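Local coordinates for interleukin-2 receptor subunit beta (Mus musculus, PDB 6DG5), which serves as the beta subunit of the interleukin-2 receptor, probably also used by interleukin-15, binding cytokine through its extracellular part, and probably transduces the mitogenic signal, at residues B[10-15]-B[71-76]; B[33-38]-B[46-51]; B[77-82]-B[97-102]; B[139-144]-B[186-191]. One frame throughout, in Å; residues are numbered along the deposited sequence.

Interaction 1 of 4, residues B[10-15]-B[71-76]; sequences CFYNSR and QSLTSV
Y12, the last residue of edge strand 8-12, and R15 in the turn that follows meet the loop Q71-L73 of the N-terminal domain, a beta sandwich as in other type I cytokine receptors. The amide of Q71 stands almost perpendicular to the Y12 ring, its NE2 at the ring edge. NE2 bonds straight back to L73 O (2.7 Å, 178°) and only weakly to S14 O, so the amide is held within its own loop; R15 lies close to OE1. S72 is short enough to offer two donors to one acceptor: its OG reaches R15 O in the carbonyl plane at 2.8 Å, while its N comes from above that plane at 3.0 Å. The hydroxyl of Y12 adds a third bond to R15 O, from the side of the carbonyl plane opposite S72 N. A phenylalanine in place of Y12 would keep a ring beside L73 but is likely to leave R15 O without that hydroxyl donor. L73, branched and apolar, suits an aromatic face: its CD1 lies 4.0 Å from the Y12 ring centroid, whereas S14 N sits over the opposite face, 3.4 Å above the ring plane.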
loop_
_atom_site.group_PDB
_atom_site.type_symbol
_atom_site.label_atom_id
_atom_site.label_comp_id
_atom_site.label_asym_id
_atom_site.label_seq_id
_atom_site.Cartn_x
_atom_site.Cartn_y
_atom_site.Cartn_z
ATOM N N CYS B 10 -11.917 2.461 22.110
ATOM C CA CYS B 10 -11.567 1.127 21.650
ATOM C C CYS B 10 -10.541 1.219 20.530
ATOM O O CYS B 10 -10.534 2.177 19.752
ATOM C CB CYS B 10 -12.802 0.367 21.164
ATOM S SG CYS B 10 -14.075 0.125 22.420
ATOM N N PHE B 11 -9.673 0.211 20.451
ATOM C CA PHE B 11 -8.589 0.202 19.480
ATOM C C PHE B 11 -8.483 -1.164 18.820
ATOM O O PHE B 11 -8.646 -2.198 19.472
ATOM C CB PHE B 11 -7.252 0.573 20.131
ATOM C CG PHE B 11 -7.162 2.013 20.538
ATOM C CD1 PHE B 11 -7.113 3.011 19.580
ATOM C CD2 PHE B 11 -7.125 2.370 21.875
ATOM C CE1 PHE B 11 -7.030 4.342 19.947
ATOM C CE2 PHE B 11 -7.040 3.700 22.249
ATOM C CZ PHE B 11 -6.992 4.686 21.282
ATOM N N TYR B 12 -8.199 -1.151 17.522
ATOM C CA TYR B 12 -8.118 -2.349 16.698
ATOM C C TYR B 12 -6.686 -2.514 16.207
ATOM O O TYR B 12 -6.108 -1.576 15.647
ATOM C CB TYR B 12 -9.102 -2.248 15.527
ATOM C CG TYR B 12 -9.036 -3.361 14.505
ATOM C CD1 TYR B 12 -8.977 -4.692 14.894
ATOM C CD2 TYR B 12 -9.071 -3.078 13.144
ATOM C CE1 TYR B 12 -8.928 -5.711 13.958
ATOM C CE2 TYR B 12 -9.029 -4.087 12.201
ATOM C CZ TYR B 12 -8.953 -5.402 12.614
ATOM O OH TYR B 12 -8.907 -6.410 11.678
ATOM N N ASN B 13 -6.113 -3.696 16.429
ATOM C CA ASN B 13 -4.725 -3.959 16.072
ATOM C C ASN B 13 -4.538 -4.269 14.590
ATOM O O ASN B 13 -3.453 -4.714 14.201
ATOM C CB ASN B 13 -4.173 -5.112 16.918
ATOM C CG ASN B 13 -4.632 -6.474 16.431
ATOM O OD1 ASN B 13 -5.723 -6.618 15.876
ATOM N ND2 ASN B 13 -3.797 -7.486 16.639
ATOM N N SER B 14 -5.570 -4.044 13.773
ATOM C CA SER B 14 -5.611 -4.281 12.331
ATOM C C SER B 14 -5.618 -5.759 11.964
ATOM O O SER B 14 -5.524 -6.090 10.777
ATOM C CB SER B 14 -4.461 -3.588 11.588
ATOM O OG SER B 14 -3.247 -4.292 11.773
ATOM N N ARG B 15 -5.736 -6.662 12.936
ATOM C CA ARG B 15 -5.852 -8.081 12.620
ATOM C C ARG B 15 -7.097 -8.685 13.256
ATOM O O ARG B 15 -8.162 -8.720 12.629
ATOM C CB ARG B 15 -4.604 -8.848 13.063
ATOM C CG ARG B 15 -3.464 -8.819 12.056
ATOM C CD ARG B 15 -3.982 -8.963 10.632
ATOM N NE ARG B 15 -3.019 -9.616 9.750
ATOM C CZ ARG B 15 -3.141 -9.676 8.429
ATOM N NH1 ARG B 15 -4.181 -9.111 7.831
ATOM N NH2 ARG B 15 -2.220 -10.295 7.703
ATOM N N GLN B 71 -7.304 -11.809 9.367
ATOM C CA GLN B 71 -7.975 -10.548 9.052
ATOM C C GLN B 71 -9.450 -10.694 9.400
ATOM O O GLN B 71 -10.273 -11.093 8.576
ATOM C CB GLN B 71 -7.778 -10.177 7.587
ATOM C CG GLN B 71 -8.194 -8.751 7.256
ATOM C CD GLN B 71 -7.352 -7.726 7.982
ATOM O OE1 GLN B 71 -6.126 -7.816 8.002
ATOM N NE2 GLN B 71 -8.007 -6.751 8.599
ATOM N N SER B 72 -9.795 -10.342 10.641
ATOM C CA SER B 72 -11.156 -10.554 11.117
ATOM C C SER B 72 -12.101 -9.429 10.710
ATOM O O SER B 72 -13.313 -9.648 10.630
ATOM C CB SER B 72 -11.161 -10.712 12.638
ATOM O OG SER B 72 -10.772 -9.508 13.273
ATOM N N LEU B 73 -11.578 -8.233 10.454
ATOM C CA LEU B 73 -12.400 -7.083 10.107
ATOM C C LEU B 73 -11.867 -6.423 8.844
ATOM O O LEU B 73 -10.707 -6.602 8.465
ATOM C CB LEU B 73 -12.442 -6.061 11.249
ATOM C CG LEU B 73 -13.070 -6.520 12.562
ATOM C CD1 LEU B 73 -12.795 -5.505 13.658
ATOM C CD2 LEU B 73 -14.566 -6.730 12.392
ATOM N N THR B 74 -12.729 -5.642 8.202
ATOM C CA THR B 74 -12.405 -4.940 6.968
ATOM C C THR B 74 -12.637 -3.443 7.141
ATOM O O THR B 74 -13.019 -2.962 8.210
ATOM C CB THR B 74 -13.228 -5.473 5.794
ATOM O OG1 THR B 74 -14.611 -5.541 6.166
ATOM C CG2 THR B 74 -12.747 -6.847 5.399
ATOM N N SER B 75 -12.399 -2.706 6.054
ATOM C CA SER B 75 -12.564 -1.259 6.081
ATOM C C SER B 75 -14.031 -0.861 6.140
ATOM O O SER B 75 -14.365 0.191 6.696
ATOM C CB SER B 75 -11.899 -0.642 4.852
ATOM O OG SER B 75 -10.748 -1.379 4.478
ATOM N N VAL B 76 -14.920 -1.684 5.574
ATOM C CA VAL B 76 -16.343 -1.368 5.544
ATOM C C VAL B 76 -17.098 -1.960 6.727
ATOM O O VAL B 76 -18.319 -1.775 6.825
ATOM C CB VAL B 76 -16.971 -1.846 4.217
ATOM C CG1 VAL B 76 -16.116 -1.402 3.039
ATOM C CG2 VAL B 76 -17.135 -3.353 4.217
#

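Interaction 2 of 4, residues B[33-38]-B[46-51]; sequences CHVHAK and KTCELT
Two histidine rings on strand 33-39 each carry an aliphatic group from the neighbouring strand on one face. T47 CG2 sits almost centrally over the H36 imidazole, 3.4 Å from its centroid, and the two side chains run alongside each other. With T47 CG2 anti to its own carbonyl carbon, the methyl group is the branch that meets the ring. Over the H34 ring, which also meets W91 edge to face, E49 CB is less central, 3.9 Å from the centroid and displaced toward the rim, and the carboxylate plane is turned 23° from the ring. A beta-branched threonine and an extended glutamate suit these places, since both present CH groups to a ring while their polar ends belong to the more exposed surface.

The other face is mainly apolar, with K46 at its end turning its amine away to a cation-pi contact with W44. V35 CB packs 3.8 Å from C48 SG, and V35 CG2, lying beside the backbone N, meets L50 CG at 3.9 Å; L50 CD1 reaches on to C33 CB. This face turns inward, toward C60 and W22. Both cysteines are tied elsewhere by disulfides, C33 to C85 and C48 to C60. Between the two faces runs the backbone ladder: L50 N to C33 O, V35 N to C48 O (2.9 Å), and the reciprocal pair of A37 and K46. Antiparallel strands at 160°, with polar and aromatic groups outside and mostly apolar groups inside, make this a beta hairpin of the receptor's N-terminal beta-sandwich domain.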
loop_
_atom_site.group_PDB
_atom_site.type_symbol
_atom_site.label_atom_id
_atom_site.label_comp_id
_atom_site.label_asym_id
_atom_site.label_seq_id
_atom_site.Cartn_x
_atom_site.Cartn_y
_atom_site.Cartn_z
ATOM N N CYS B 33 -19.077 -6.069 34.829
ATOM C CA CYS B 33 -19.482 -5.387 33.608
ATOM C C CYS B 33 -18.816 -6.061 32.419
ATOM O O CYS B 33 -17.664 -6.499 32.509
ATOM C CB CYS B 33 -19.102 -3.901 33.630
ATOM S SG CYS B 33 -19.938 -2.885 34.871
ATOM N N HIS B 34 -19.536 -6.133 31.302
ATOM C CA HIS B 34 -19.060 -6.816 30.108
ATOM C C HIS B 34 -19.147 -5.886 28.905
ATOM O O HIS B 34 -19.797 -4.838 28.944
ATOM C CB HIS B 34 -19.852 -8.102 29.842
ATOM C CG HIS B 34 -19.446 -9.256 30.705
ATOM N ND1 HIS B 34 -19.360 -9.165 32.078
ATOM C CD2 HIS B 34 -19.102 -10.527 30.391
ATOM C CE1 HIS B 34 -18.982 -10.330 32.571
ATOM N NE2 HIS B 34 -18.819 -11.174 31.568
ATOM N N VAL B 35 -18.477 -6.286 27.826
ATOM C CA VAL B 35 -18.450 -5.536 26.575
ATOM C C VAL B 35 -18.931 -6.454 25.462
ATOM O O VAL B 35 -18.318 -7.498 25.206
ATOM C CB VAL B 35 -17.048 -4.988 26.263
ATOM C CG1 VAL B 35 -17.010 -4.404 24.859
ATOM C CG2 VAL B 35 -16.645 -3.942 27.290
ATOM N N HIS B 36 -20.021 -6.069 24.804
ATOM C CA HIS B 36 -20.579 -6.828 23.693
ATOM C C HIS B 36 -20.239 -6.138 22.380
ATOM O O HIS B 36 -20.383 -4.917 22.259
ATOM C CB HIS B 36 -22.095 -6.970 23.832
ATOM C CG HIS B 36 -22.518 -8.010 24.818
ATOM N ND1 HIS B 36 -22.040 -8.051 26.111
ATOM C CD2 HIS B 36 -23.376 -9.051 24.702
ATOM C CE1 HIS B 36 -22.589 -9.070 26.748
ATOM N NE2 HIS B 36 -23.403 -9.693 25.916
ATOM N N ALA B 37 -19.791 -6.919 21.400
ATOM C CA ALA B 37 -19.457 -6.407 20.080
ATOM C C ALA B 37 -20.105 -7.290 19.025
ATOM O O ALA B 37 -19.957 -8.516 19.062
ATOM C CB ALA B 37 -17.939 -6.352 19.873
ATOM N N LYS B 38 -20.821 -6.668 18.089
ATOM C CA LYS B 38 -21.519 -7.392 17.030
ATOM C C LYS B 38 -21.359 -6.636 15.721
ATOM O O LYS B 38 -21.809 -5.492 15.602
ATOM C CB LYS B 38 -23.002 -7.581 17.371
ATOM C CG LYS B 38 -23.694 -6.337 17.912
ATOM N N LYS B 46 -19.243 -11.101 19.995
ATOM C CA LYS B 46 -18.130 -11.375 20.892
ATOM C C LYS B 46 -18.291 -10.623 22.210
ATOM O O LYS B 46 -18.842 -9.519 22.255
ATOM C CB LYS B 46 -16.802 -10.999 20.234
ATOM C CG LYS B 46 -16.458 -11.858 19.026
ATOM C CD LYS B 46 -16.038 -13.255 19.452
ATOM C CE LYS B 46 -16.371 -14.293 18.391
ATOM N NZ LYS B 46 -15.745 -13.996 17.073
ATOM N N THR B 47 -17.793 -11.235 23.287
ATOM C CA THR B 47 -17.974 -10.713 24.636
ATOM C C THR B 47 -16.690 -10.866 25.442
ATOM O O THR B 47 -15.882 -11.765 25.190
ATOM C CB THR B 47 -19.121 -11.426 25.369
ATOM O OG1 THR B 47 -18.937 -12.845 25.282
ATOM C CG2 THR B 47 -20.467 -11.051 24.764
ATOM N N CYS B 48 -16.518 -9.980 26.422
ATOM C CA CYS B 48 -15.394 -10.029 27.350
ATOM C C CYS B 48 -15.797 -9.303 28.626
ATOM O O CYS B 48 -16.744 -8.513 28.634
ATOM C CB CYS B 48 -14.131 -9.397 26.749
ATOM S SG CYS B 48 -14.348 -7.654 26.316
ATOM N N GLU B 49 -15.060 -9.566 29.702
ATOM C CA GLU B 49 -15.317 -8.944 30.994
ATOM C C GLU B 49 -14.297 -7.845 31.263
ATOM O O GLU B 49 -13.096 -8.035 31.047
ATOM C CB GLU B 49 -15.273 -9.973 32.122
ATOM C CG GLU B 49 -15.608 -9.394 33.492
ATOM C CD GLU B 49 -15.309 -10.351 34.629
ATOM O OE1 GLU B 49 -14.608 -11.357 34.389
ATOM O OE2 GLU B 49 -15.771 -10.095 35.762
ATOM N N LEU B 50 -14.780 -6.701 31.746
ATOM C CA LEU B 50 -13.895 -5.583 32.047
ATOM C C LEU B 50 -13.120 -5.843 33.333
ATOM O O LEU B 50 -13.668 -6.352 34.315
ATOM C CB LEU B 50 -14.701 -4.289 32.174
ATOM C CG LEU B 50 -15.230 -3.677 30.877
ATOM C CD1 LEU B 50 -16.349 -2.699 31.179
ATOM C CD2 LEU B 50 -14.107 -2.982 30.130
ATOM N N THR B 51 -11.835 -5.494 33.321
ATOM C CA THR B 51 -10.954 -5.677 34.465
ATOM C C THR B 51 -10.215 -4.376 34.748
ATOM O O THR B 51 -9.852 -3.645 33.823
ATOM C CB THR B 51 -9.950 -6.811 34.221
ATOM O OG1 THR B 51 -10.632 -7.939 33.658
ATOM C CG2 THR B 51 -9.290 -7.231 35.528
#

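Interaction 3 of 4, residues B[77-82]-B[97-102]; sequences DLLDIN and CDFHPF
The beta hairpin of strands 79-86 and 91-99 is joined by a reciprocal pair of bonds where I81 and C97 face each other. This is a hydrogen-bonded antiparallel pair, with I81 N to C97 O and C97 N to I81 O both at 2.8 Å. C97 is also linked to C5 by a disulfide, which fastens the outer strand to the start of the chain. Farther along, L79 N makes only a weak bond to F99 O, and the N-to-C directions of the two short strand segments differ by 136°, well short of an ideal antiparallel 180°.

The inward face is hydrophobic. F99 CG, anti to its backbone N (chi1 173°), carries the ring over the core, where I81 CD1 touches F99 CG at 3.6 Å and L79 CD1 meets F99 CD2 at 3.6 Å. One leucine and one isoleucine methyl thus meet the ring, a fit for bulky apolar residues in the interior of this N-terminal beta-sandwich domain, where C10 and V18 also meet F99. The other face is polar and less buried: D80 OD2 and D98 OD1 lie 3.5 Å apart with their carboxylate planes nearly perpendicular, a closeness of like charge that would probably raise the pKa of one of them. Beyond the regular pairing, L78 CD1 rests over the centre of the H100 imidazole, 3.6 Å from its centroid, and the ring of P101 brings its CD to 3.3 Å from D77 O.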
loop_
_atom_site.group_PDB
_atom_site.type_symbol
_atom_site.label_atom_id
_atom_site.label_comp_id
_atom_site.label_asym_id
_atom_site.label_seq_id
_atom_site.Cartn_x
_atom_site.Cartn_y
_atom_site.Cartn_z
ATOM N N ASP B 77 -16.414 -2.659 7.628
ATOM C CA ASP B 77 -17.069 -3.247 8.786
ATOM C C ASP B 77 -17.480 -2.171 9.784
ATOM O O ASP B 77 -16.883 -1.093 9.859
ATOM C CB ASP B 77 -16.144 -4.261 9.462
ATOM C CG ASP B 77 -16.470 -5.694 9.086
ATOM O OD1 ASP B 77 -17.491 -6.223 9.569
ATOM O OD2 ASP B 77 -15.707 -6.297 8.305
ATOM N N LEU B 78 -18.528 -2.473 10.547
ATOM C CA LEU B 78 -19.015 -1.578 11.594
ATOM C C LEU B 78 -19.674 -2.444 12.656
ATOM O O LEU B 78 -20.738 -3.017 12.411
ATOM C CB LEU B 78 -19.997 -0.553 11.036
ATOM C CG LEU B 78 -20.770 0.267 12.072
ATOM C CD1 LEU B 78 -19.841 1.212 12.814
ATOM C CD2 LEU B 78 -21.916 1.028 11.422
ATOM N N LEU B 79 -19.048 -2.543 13.826
ATOM C CA LEU B 79 -19.568 -3.361 14.910
ATOM C C LEU B 79 -20.050 -2.474 16.050
ATOM O O LEU B 79 -19.408 -1.476 16.392
ATOM C CB LEU B 79 -18.515 -4.360 15.405
ATOM C CG LEU B 79 -17.125 -3.894 15.834
ATOM C CD1 LEU B 79 -17.107 -3.571 17.306
ATOM C CD2 LEU B 79 -16.106 -4.970 15.521
ATOM N N ASP B 80 -21.193 -2.842 16.625
ATOM C CA ASP B 80 -21.808 -2.084 17.709
ATOM C C ASP B 80 -21.229 -2.562 19.035
ATOM O O ASP B 80 -21.431 -3.716 19.428
ATOM C CB ASP B 80 -23.325 -2.246 17.685
ATOM C CG ASP B 80 -23.937 -1.808 16.369
ATOM O OD1 ASP B 80 -23.485 -2.295 15.312
ATOM O OD2 ASP B 80 -24.876 -0.984 16.392
ATOM N N ILE B 81 -20.519 -1.678 19.727
ATOM C CA ILE B 81 -19.943 -1.990 21.029
ATOM C C ILE B 81 -20.909 -1.527 22.112
ATOM O O ILE B 81 -21.264 -0.345 22.180
ATOM C CB ILE B 81 -18.565 -1.341 21.201
ATOM C CG1 ILE B 81 -17.524 -2.126 20.410
ATOM C CG2 ILE B 81 -18.175 -1.309 22.664
ATOM C CD1 ILE B 81 -16.235 -1.386 20.188
ATOM N N ASN B 82 -21.337 -2.464 22.952
ATOM C CA ASN B 82 -22.255 -2.193 24.046
ATOM C C ASN B 82 -21.601 -2.590 25.361
ATOM O O ASN B 82 -20.952 -3.638 25.450
ATOM C CB ASN B 82 -23.572 -2.955 23.870
ATOM C CG ASN B 82 -24.176 -2.766 22.493
ATOM O OD1 ASN B 82 -25.020 -1.896 22.285
ATOM N ND2 ASN B 82 -23.744 -3.586 21.542
ATOM N N CYS B 97 -22.543 1.984 21.373
ATOM C CA CYS B 97 -21.869 2.867 20.433
ATOM C C CYS B 97 -21.465 2.125 19.168
ATOM O O CYS B 97 -21.319 0.900 19.151
ATOM C CB CYS B 97 -20.630 3.519 21.054
ATOM S SG CYS B 97 -20.172 2.932 22.693
ATOM N N ASP B 98 -21.279 2.908 18.109
ATOM C CA ASP B 98 -20.737 2.429 16.849
ATOM C C ASP B 98 -19.218 2.499 16.882
ATOM O O ASP B 98 -18.627 3.307 17.603
ATOM C CB ASP B 98 -21.275 3.256 15.679
ATOM C CG ASP B 98 -22.785 3.203 15.574
ATOM O OD1 ASP B 98 -23.360 2.115 15.785
ATOM O OD2 ASP B 98 -23.401 4.251 15.287
ATOM N N PHE B 99 -18.587 1.639 16.088
ATOM C CA PHE B 99 -17.134 1.517 16.100
ATOM C C PHE B 99 -16.660 1.171 14.701
ATOM O O PHE B 99 -16.994 0.101 14.181
ATOM C CB PHE B 99 -16.687 0.451 17.105
ATOM C CG PHE B 99 -15.218 0.145 17.057
ATOM C CD1 PHE B 99 -14.295 1.023 17.600
ATOM C CD2 PHE B 99 -14.760 -1.029 16.480
ATOM C CE1 PHE B 99 -12.941 0.742 17.558
ATOM C CE2 PHE B 99 -13.409 -1.316 16.437
ATOM C CZ PHE B 99 -12.499 -0.430 16.977
ATOM N N HIS B 100 -15.888 2.072 14.096
ATOM C CA HIS B 100 -15.296 1.826 12.791
ATOM C C HIS B 100 -13.863 1.362 12.989
ATOM O O HIS B 100 -13.024 2.153 13.451
ATOM C CB HIS B 100 -15.343 3.084 11.929
ATOM C CG HIS B 100 -16.733 3.528 11.600
ATOM N ND1 HIS B 100 -17.458 4.374 12.410
ATOM C CD2 HIS B 100 -17.539 3.227 10.554
ATOM C CE1 HIS B 100 -18.646 4.587 11.872
ATOM N NE2 HIS B 100 -18.720 3.903 10.745
ATOM N N PRO B 101 -13.533 0.112 12.657
ATOM C CA PRO B 101 -12.249 -0.449 13.107
ATOM C C PRO B 101 -11.032 0.214 12.487
ATOM O O PRO B 101 -10.053 0.476 13.196
ATOM C CB PRO B 101 -12.359 -1.929 12.704
ATOM C CG PRO B 101 -13.826 -2.177 12.520
ATOM C CD PRO B 101 -14.375 -0.894 11.991
ATOM N N PHE B 102 -11.050 0.486 11.186
ATOM C CA PHE B 102 -9.869 1.047 10.542
ATOM C C PHE B 102 -9.748 2.554 10.720
ATOM O O PHE B 102 -8.803 3.150 10.194
ATOM C CB PHE B 102 -9.862 0.682 9.058
ATOM C CG PHE B 102 -9.345 -0.698 8.787
ATOM C CD1 PHE B 102 -10.162 -1.803 8.951
ATOM C CD2 PHE B 102 -8.037 -0.894 8.382
ATOM C CE1 PHE B 102 -9.687 -3.075 8.706
ATOM C CE2 PHE B 102 -7.555 -2.162 8.135
ATOM C CZ PHE B 102 -8.382 -3.255 8.299
#

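Interaction 4 of 4, residues B[139-144]-B[186-191]; sequences YLEFEA and KAQRNN
E141 and K186 form the close-knit strand pairing of this contact. K186 N donates to E141 O at 2.9 Å, and the return bond from E141 N to K186 O is weak because it is bent (127°). Their side chains lie side by side on one face of the sheet, and both chains leave with CG anti to the backbone N, bringing K186 NZ to 3.3 Å from E141 OE1 in a weakly bonded salt bridge. A long lysine can serve two partners here, for it also makes a cation-pi contact with W195. That tryptophan belongs to the WSXWS motif, the signature of cytokine receptor fibronectin type III domains, so the pair lies beside the motif of the membrane-proximal domain. On the adjoining strand face the small A187 lets the two segments come close, its CB 4.3 Å from Y139 CB, while A187 CA comes within 3.2 Å of Y139 O.

Beyond A187 the regular strand pairing ends. The loose part is the poorly ordered Q188, which lies near E141. Packing is substantial again where R189 lays its aliphatic CD over one face of the Y139 ring, 4.2 Å from the centroid and off centre; the guanidinium is inclined 53° to the ring. This side borders another protein chain, an acidic side chain of which is hydrogen-bonded to Y139 OH, while R189 NH1 has an acidic partner there too. With an alanine at Y139, R189 would probably lose the ring beneath its CD and be freer to turn, and that acidic side chain its hydroxyl partner.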
loop_
_atom_site.group_PDB
_atom_site.type_symbol
_atom_site.label_atom_id
_atom_site.label_comp_id
_atom_site.label_asym_id
_atom_site.label_seq_id
_atom_site.Cartn_x
_atom_site.Cartn_y
_atom_site.Cartn_z
ATOM N N TYR B 139 1.694 1.360 4.150
ATOM C CA TYR B 139 1.677 2.688 4.750
ATOM C C TYR B 139 2.365 2.726 6.110
ATOM O O TYR B 139 2.075 3.617 6.916
ATOM C CB TYR B 139 0.238 3.189 4.877
ATOM C CG TYR B 139 -0.442 3.435 3.550
ATOM C CD1 TYR B 139 -0.305 4.651 2.897
ATOM C CD2 TYR B 139 -1.221 2.451 2.952
ATOM C CE1 TYR B 139 -0.924 4.883 1.685
ATOM C CE2 TYR B 139 -1.846 2.674 1.738
ATOM C CZ TYR B 139 -1.693 3.893 1.110
ATOM O OH TYR B 139 -2.307 4.129 -0.097
ATOM N N LEU B 140 3.277 1.795 6.376
ATOM C CA LEU B 140 3.922 1.735 7.680
ATOM C C LEU B 140 4.829 2.938 7.899
ATOM O O LEU B 140 5.472 3.434 6.970
ATOM C CB LEU B 140 4.726 0.443 7.819
ATOM C CG LEU B 140 3.913 -0.823 8.077
ATOM C CD1 LEU B 140 4.808 -2.051 8.045
ATOM C CD2 LEU B 140 3.181 -0.721 9.404
ATOM N N GLU B 141 4.875 3.404 9.144
ATOM C CA GLU B 141 5.681 4.547 9.537
ATOM C C GLU B 141 6.267 4.259 10.909
ATOM O O GLU B 141 5.612 3.632 11.745
ATOM C CB GLU B 141 4.842 5.829 9.571
ATOM C CG GLU B 141 5.629 7.110 9.390
ATOM C CD GLU B 141 4.730 8.307 9.151
ATOM O OE1 GLU B 141 4.033 8.728 10.099
ATOM O OE2 GLU B 141 4.707 8.816 8.010
ATOM N N PHE B 142 7.496 4.711 11.141
ATOM C CA PHE B 142 8.199 4.389 12.374
ATOM C C PHE B 142 8.752 5.646 13.024
ATOM O O PHE B 142 9.176 6.582 12.338
ATOM C CB PHE B 142 9.334 3.397 12.119
ATOM C CG PHE B 142 8.861 2.045 11.677
ATOM C CD1 PHE B 142 8.487 1.093 12.606
ATOM C CD2 PHE B 142 8.790 1.728 10.330
ATOM C CE1 PHE B 142 8.053 -0.153 12.205
ATOM C CE2 PHE B 142 8.356 0.484 9.922
ATOM C CZ PHE B 142 7.985 -0.458 10.862
ATOM N N GLU B 143 8.740 5.653 14.356
ATOM C CA GLU B 143 9.316 6.722 15.160
ATOM C C GLU B 143 10.115 6.085 16.285
ATOM O O GLU B 143 9.583 5.262 17.038
ATOM C CB GLU B 143 8.232 7.643 15.730
ATOM C CG GLU B 143 8.276 9.074 15.219
ATOM C CD GLU B 143 7.353 9.996 15.995
ATOM O OE1 GLU B 143 6.901 9.602 17.091
ATOM O OE2 GLU B 143 7.079 11.115 15.509
ATOM N N ALA B 144 11.387 6.459 16.395
ATOM C CA ALA B 144 12.260 5.966 17.448
ATOM C C ALA B 144 12.769 7.132 18.284
ATOM O O ALA B 144 12.855 8.269 17.806
ATOM C CB ALA B 144 13.445 5.176 16.871
ATOM N N LYS B 186 3.073 3.103 12.993
ATOM C CA LYS B 186 1.773 3.670 12.653
ATOM C C LYS B 186 1.566 3.550 11.148
ATOM O O LYS B 186 2.523 3.388 10.385
ATOM C CB LYS B 186 1.673 5.134 13.103
ATOM C CG LYS B 186 0.265 5.707 13.149
ATOM C CD LYS B 186 0.259 7.094 13.782
ATOM C CE LYS B 186 0.261 8.201 12.731
ATOM N NZ LYS B 186 1.237 7.954 11.627
ATOM N N ALA B 187 0.300 3.624 10.731
ATOM C CA ALA B 187 -0.078 3.600 9.318
ATOM C C ALA B 187 -0.927 4.833 9.024
ATOM O O ALA B 187 -2.059 4.944 9.508
ATOM C CB ALA B 187 -0.834 2.318 8.968
ATOM N N GLN B 188 -0.392 5.749 8.221
ATOM C CA GLN B 188 -1.021 7.053 8.006
ATOM C C GLN B 188 -1.781 7.091 6.676
ATOM O O GLN B 188 -1.541 7.915 5.792
ATOM C CB GLN B 188 0.027 8.169 8.110
ATOM C CG GLN B 188 1.079 8.263 6.992
ATOM C CD GLN B 188 1.953 7.035 6.866
ATOM O OE1 GLN B 188 2.202 6.333 7.845
ATOM N NE2 GLN B 188 2.422 6.765 5.652
ATOM N N ARG B 189 -2.752 6.184 6.550
ATOM C CA ARG B 189 -3.645 6.214 5.396
ATOM C C ARG B 189 -4.567 7.425 5.458
ATOM O O ARG B 189 -4.534 8.296 4.580
ATOM C CB ARG B 189 -4.461 4.923 5.324
ATOM C CG ARG B 189 -5.595 4.974 4.310
ATOM C CD ARG B 189 -5.092 4.823 2.883
ATOM N NE ARG B 189 -5.094 3.429 2.443
ATOM C CZ ARG B 189 -6.128 2.832 1.858
ATOM N NH1 ARG B 189 -6.042 1.562 1.483
ATOM N NH2 ARG B 189 -7.252 3.503 1.645
ATOM N N ASN B 190 -5.404 7.496 6.495
ATOM C CA ASN B 190 -6.229 8.665 6.753
ATOM C C ASN B 190 -5.856 9.394 8.038
ATOM O O ASN B 190 -6.518 10.381 8.385
ATOM C CB ASN B 190 -7.715 8.270 6.804
ATOM C CG ASN B 190 -7.985 7.125 7.761
ATOM O OD1 ASN B 190 -7.365 7.025 8.820
ATOM N ND2 ASN B 190 -8.913 6.250 7.387
ATOM N N ASN B 191 -4.829 8.931 8.752
ATOM C CA ASN B 191 -4.316 9.554 9.970
ATOM C C ASN B 191 -5.358 9.616 11.082
ATOM O O ASN B 191 -5.216 10.404 12.022
ATOM C CB ASN B 191 -3.759 10.955 9.694
ATOM C CG ASN B 191 -2.600 11.308 10.605
ATOM O OD1 ASN B 191 -2.313 10.596 11.567
ATOM N ND2 ASN B 191 -1.930 12.415 10.309
#

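How the interactions relate
From the N terminus, interaction 1 opens at residues 10-15 and closes a long loop at 71-76, tying edge strand 8-12 to the segment before strand 79-86. Interaction 2, the hairpin of 33-38 and 46-51, is nested inside that loop. Interaction 3 follows in series and closes a short hairpin, 77-82 with 97-102; its strand 79-86 lies next to strand 33-39, with H36 N 2.7 Å from N82 O, and it packs against interaction 1. Interaction 4 comes last, in the fibronectin type III domain, joining strand 140-148 to strand 178-187 across 41 intervening residues; it meets interaction 3 only loosely, through F102 and N190. None of the contacts cross.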